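Local coordinates for glucose-inhibited division protein A-related protein, probable oxidoreductase (Thermus thermophilus, PDB 2CUL) that binds flavin-adenine dinucleotide through a Rossmann fold and is probably an oxidoreductase related to the glucose-inhibited division protein GidA, at residues A[19-24]-A[81-85]. Residues are numbered along the deposited sequence; the frame is centred on the assembly and turned at random.
Sequences AFWLAQ and LRPLH
Leu81 reaches across to the last turns of helix 13-24, where one methyl, CD1, touches Ala23 and Phe20 and the other, CD2, meets Gln24. Its CB already points toward the helix, and with the chain extended at chi2 (176°) CD1 projects furthest. CD1 lies 3.9 Å from Ala23 CB and 3.7 Å from Phe20 CD1, approaching that ring obliquely, with the two side chains nearly perpendicular. Gln24 starts out away from the loop. With CG anti to its carbonyl carbon (chi1 -68°), CG lies over the rim of one Phe20 face, and the bend at chi2 (-65°) returns the amide toward Leu81. NE2 is modelled only 3.1 Å from Leu81 CD2, too short for a relaxed contact, so the exact amide placement is doubtful. Closer to the sheet, Leu84 directs CD1 at Ala19 CB (4.0 Å), while its CB faces Ala23 CB. Pro83 sets CG 3.5 Å from the Ala23 carbonyl O. A type I turn, closed by Leu84 N to Leu81 O, brings Leu81, Pro83 and Leu84 to the helix. Ala19 and Leu84 also touch Leu31 of strand 29-33, which neighbours strand 84-97 in the sheet. Association here is essentially apolar, with small alanines letting the loop come close.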
ATOM      1  N   ALA A  19       6.348  -6.358   1.952  1.00  8.83           N
ATOM      2  CA  ALA A  19       6.316  -7.174   3.162  1.00  8.52           C
ATOM      3  C   ALA A  19       6.827  -8.580   2.884  1.00 10.13           C
ATOM      4  O   ALA A  19       7.572  -9.155   3.681  1.00 10.30           O
ATOM      5  CB  ALA A  19       4.894  -7.242   3.707  1.00  8.54           C
ATOM      6  N   PHE A  20       6.423  -9.127   1.743  1.00 10.30           N
ATOM      7  CA  PHE A  20       6.819 -10.473   1.354  1.00 11.73           C
ATOM      8  C   PHE A  20       8.329 -10.672   1.299  1.00 10.11           C
ATOM      9  O   PHE A  20       8.860 -11.577   1.940  1.00 12.57           O
ATOM     10  CB  PHE A  20       6.213 -10.826  -0.006  1.00 14.03           C
ATOM     11  CG  PHE A  20       6.609 -12.185  -0.509  1.00 17.71           C
ATOM     12  CD1 PHE A  20       6.001 -13.330  -0.011  1.00 21.96           C
ATOM     13  CD2 PHE A  20       7.611 -12.319  -1.466  1.00 17.92           C
ATOM     14  CE1 PHE A  20       6.384 -14.596  -0.459  1.00 22.06           C
ATOM     15  CE2 PHE A  20       8.004 -13.578  -1.920  1.00 23.78           C
ATOM     16  CZ  PHE A  20       7.387 -14.718  -1.414  1.00 22.08           C
ATOM     17  N   TRP A  21       9.024  -9.834   0.534  1.00  9.92           N
ATOM     18  CA  TRP A  21      10.468  -9.971   0.409  1.00 11.83           C
ATOM     19  C   TRP A  21      11.230  -9.631   1.681  1.00 13.23           C
ATOM     20  O   TRP A  21      12.270 -10.227   1.959  1.00 16.07           O
ATOM     21  CB  TRP A  21      10.986  -9.129  -0.759  1.00 12.89           C
ATOM     22  CG  TRP A  21      10.509  -9.649  -2.076  1.00 19.58           C
ATOM     23  CD1 TRP A  21       9.425  -9.216  -2.785  1.00 19.10           C
ATOM     24  CD2 TRP A  21      11.050 -10.757  -2.805  1.00 19.72           C
ATOM     25  NE1 TRP A  21       9.255  -9.987  -3.909  1.00 18.78           N
ATOM     26  CE2 TRP A  21      10.239 -10.941  -3.946  1.00 19.18           C
ATOM     27  CE3 TRP A  21      12.140 -11.614  -2.604  1.00 22.92           C
ATOM     28  CZ2 TRP A  21      10.483 -11.950  -4.885  1.00 23.62           C
ATOM     29  CZ3 TRP A  21      12.383 -12.621  -3.541  1.00 26.79           C
ATOM     30  CH2 TRP A  21      11.557 -12.777  -4.666  1.00 28.31           C
ATOM     31  N   LEU A  22      10.722  -8.681   2.458  1.00 10.37           N
ATOM     32  CA  LEU A  22      11.388  -8.324   3.701  1.00 11.13           C
ATOM     33  C   LEU A  22      11.296  -9.508   4.652  1.00 11.18           C
ATOM     34  O   LEU A  22      12.281  -9.886   5.288  1.00 12.73           O
ATOM     35  CB  LEU A  22      10.728  -7.100   4.344  1.00  9.70           C
ATOM     36  CG  LEU A  22      11.001  -5.749   3.676  1.00  8.57           C
ATOM     37  CD1 LEU A  22      10.182  -4.667   4.360  1.00 10.58           C
ATOM     38  CD2 LEU A  22      12.493  -5.425   3.758  1.00 10.27           C
ATOM     39  N   ALA A  23      10.108 -10.100   4.732  1.00  9.63           N
ATOM     40  CA  ALA A  23       9.882 -11.236   5.616  1.00 14.17           C
ATOM     41  C   ALA A  23      10.723 -12.447   5.221  1.00 15.84           C
ATOM     42  O   ALA A  23      11.176 -13.202   6.084  1.00 17.50           O
ATOM     43  CB  ALA A  23       8.404 -11.596   5.627  1.00 13.39           C
ATOM     44  N   GLN A  24      10.931 -12.629   3.919  1.00 18.05           N
ATOM     45  CA  GLN A  24      11.734 -13.741   3.423  1.00 21.43           C
ATOM     46  C   GLN A  24      13.149 -13.640   3.980  1.00 20.79           C
ATOM     47  O   GLN A  24      13.832 -14.652   4.154  1.00 21.19           O
ATOM     48  CB  GLN A  24      11.793 -13.722   1.892  1.00 24.40           C
ATOM     49  CG  GLN A  24      10.477 -14.024   1.200  1.00 31.96           C
ATOM     50  CD  GLN A  24      10.001 -15.439   1.452  1.00 36.72           C
ATOM     51  OE1 GLN A  24      10.694 -16.405   1.133  1.00 42.81           O
ATOM     52  NE2 GLN A  24       8.811 -15.570   2.025  1.00 43.35           N
ATOM     53  N   LEU A  81       4.013 -16.220   6.496  1.00 11.27           N
ATOM     54  CA  LEU A  81       5.351 -15.678   6.718  1.00 12.41           C
ATOM     55  C   LEU A  81       5.559 -15.368   8.201  1.00 10.59           C
ATOM     56  O   LEU A  81       4.949 -14.451   8.746  1.00 11.34           O
ATOM     57  CB  LEU A  81       5.539 -14.409   5.882  1.00 11.84           C
ATOM     58  CG  LEU A  81       5.252 -14.572   4.387  1.00 15.22           C
ATOM     59  CD1 LEU A  81       5.382 -13.233   3.681  1.00 14.63           C
ATOM     60  CD2 LEU A  81       6.211 -15.592   3.791  1.00 21.90           C
ATOM     61  N   ARG A  82       6.435 -16.134   8.842  1.00 11.23           N
ATOM     62  CA  ARG A  82       6.723 -15.987  10.267  1.00 14.21           C
ATOM     63  C   ARG A  82       7.093 -14.587  10.768  1.00 10.74           C
ATOM     64  O   ARG A  82       6.553 -14.118  11.770  1.00 12.30           O
ATOM     65  CB  ARG A  82       7.836 -16.965  10.659  1.00 18.51           C
ATOM     66  CG  ARG A  82       7.564 -18.400  10.254  1.00 30.83           C
ATOM     67  CD  ARG A  82       6.883 -19.173  11.365  1.00 36.96           C
ATOM     68  NE  ARG A  82       7.771 -19.374  12.507  1.00 39.96           N
ATOM     69  CZ  ARG A  82       8.918 -20.043  12.452  1.00 42.21           C
ATOM     70  NH1 ARG A  82       9.323 -20.582  11.309  1.00 43.06           N
ATOM     71  NH2 ARG A  82       9.665 -20.173  13.540  1.00 39.52           N
ATOM     72  N   PRO A  83       8.024 -13.903  10.085  1.00 11.66           N
ATOM     73  CA  PRO A  83       8.431 -12.560  10.523  1.00 10.49           C
ATOM     74  C   PRO A  83       7.428 -11.450  10.240  1.00  9.97           C
ATOM     75  O   PRO A  83       7.660 -10.295  10.594  1.00 11.93           O
ATOM     76  CB  PRO A  83       9.741 -12.326   9.767  1.00 11.89           C
ATOM     77  CG  PRO A  83      10.207 -13.718   9.399  1.00 14.66           C
ATOM     78  CD  PRO A  83       8.926 -14.399   9.035  1.00 13.19           C
ATOM     79  N   LEU A  84       6.317 -11.799   9.607  1.00  8.09           N
ATOM     80  CA  LEU A  84       5.311 -10.808   9.262  1.00  8.52           C
ATOM     81  C   LEU A  84       4.081 -10.834  10.144  1.00  9.25           C
ATOM     82  O   LEU A  84       3.553 -11.900  10.458  1.00 10.15           O
ATOM     83  CB  LEU A  84       4.868 -11.002   7.809  1.00  7.90           C
ATOM     84  CG  LEU A  84       3.745 -10.086   7.310  1.00 12.19           C
ATOM     85  CD1 LEU A  84       4.180  -8.626   7.406  1.00 12.69           C
ATOM     86  CD2 LEU A  84       3.408 -10.446   5.871  1.00 15.02           C
ATOM     87  N   HIS A  85       3.636  -9.651  10.557  1.00  7.24           N
ATOM     88  CA  HIS A  85       2.414  -9.550  11.342  1.00  6.48           C
ATOM     89  C   HIS A  85       1.444  -8.687  10.554  1.00  8.45           C
ATOM     90  O   HIS A  85       1.638  -7.478  10.424  1.00  8.53           O
ATOM     91  CB  HIS A  85       2.635  -8.901  12.701  1.00  6.85           C
ATOM     92  CG  HIS A  85       1.412  -8.921  13.564  1.00  8.93           C
ATOM     93  ND1 HIS A  85       1.177  -7.996  14.557  1.00  8.71           N
ATOM     94  CD2 HIS A  85       0.353  -9.767  13.579  1.00 10.58           C
ATOM     95  CE1 HIS A  85       0.026  -8.268  15.147  1.00 11.21           C
ATOM     96  NE2 HIS A  85      -0.494  -9.338  14.573  1.00 10.72           N
TER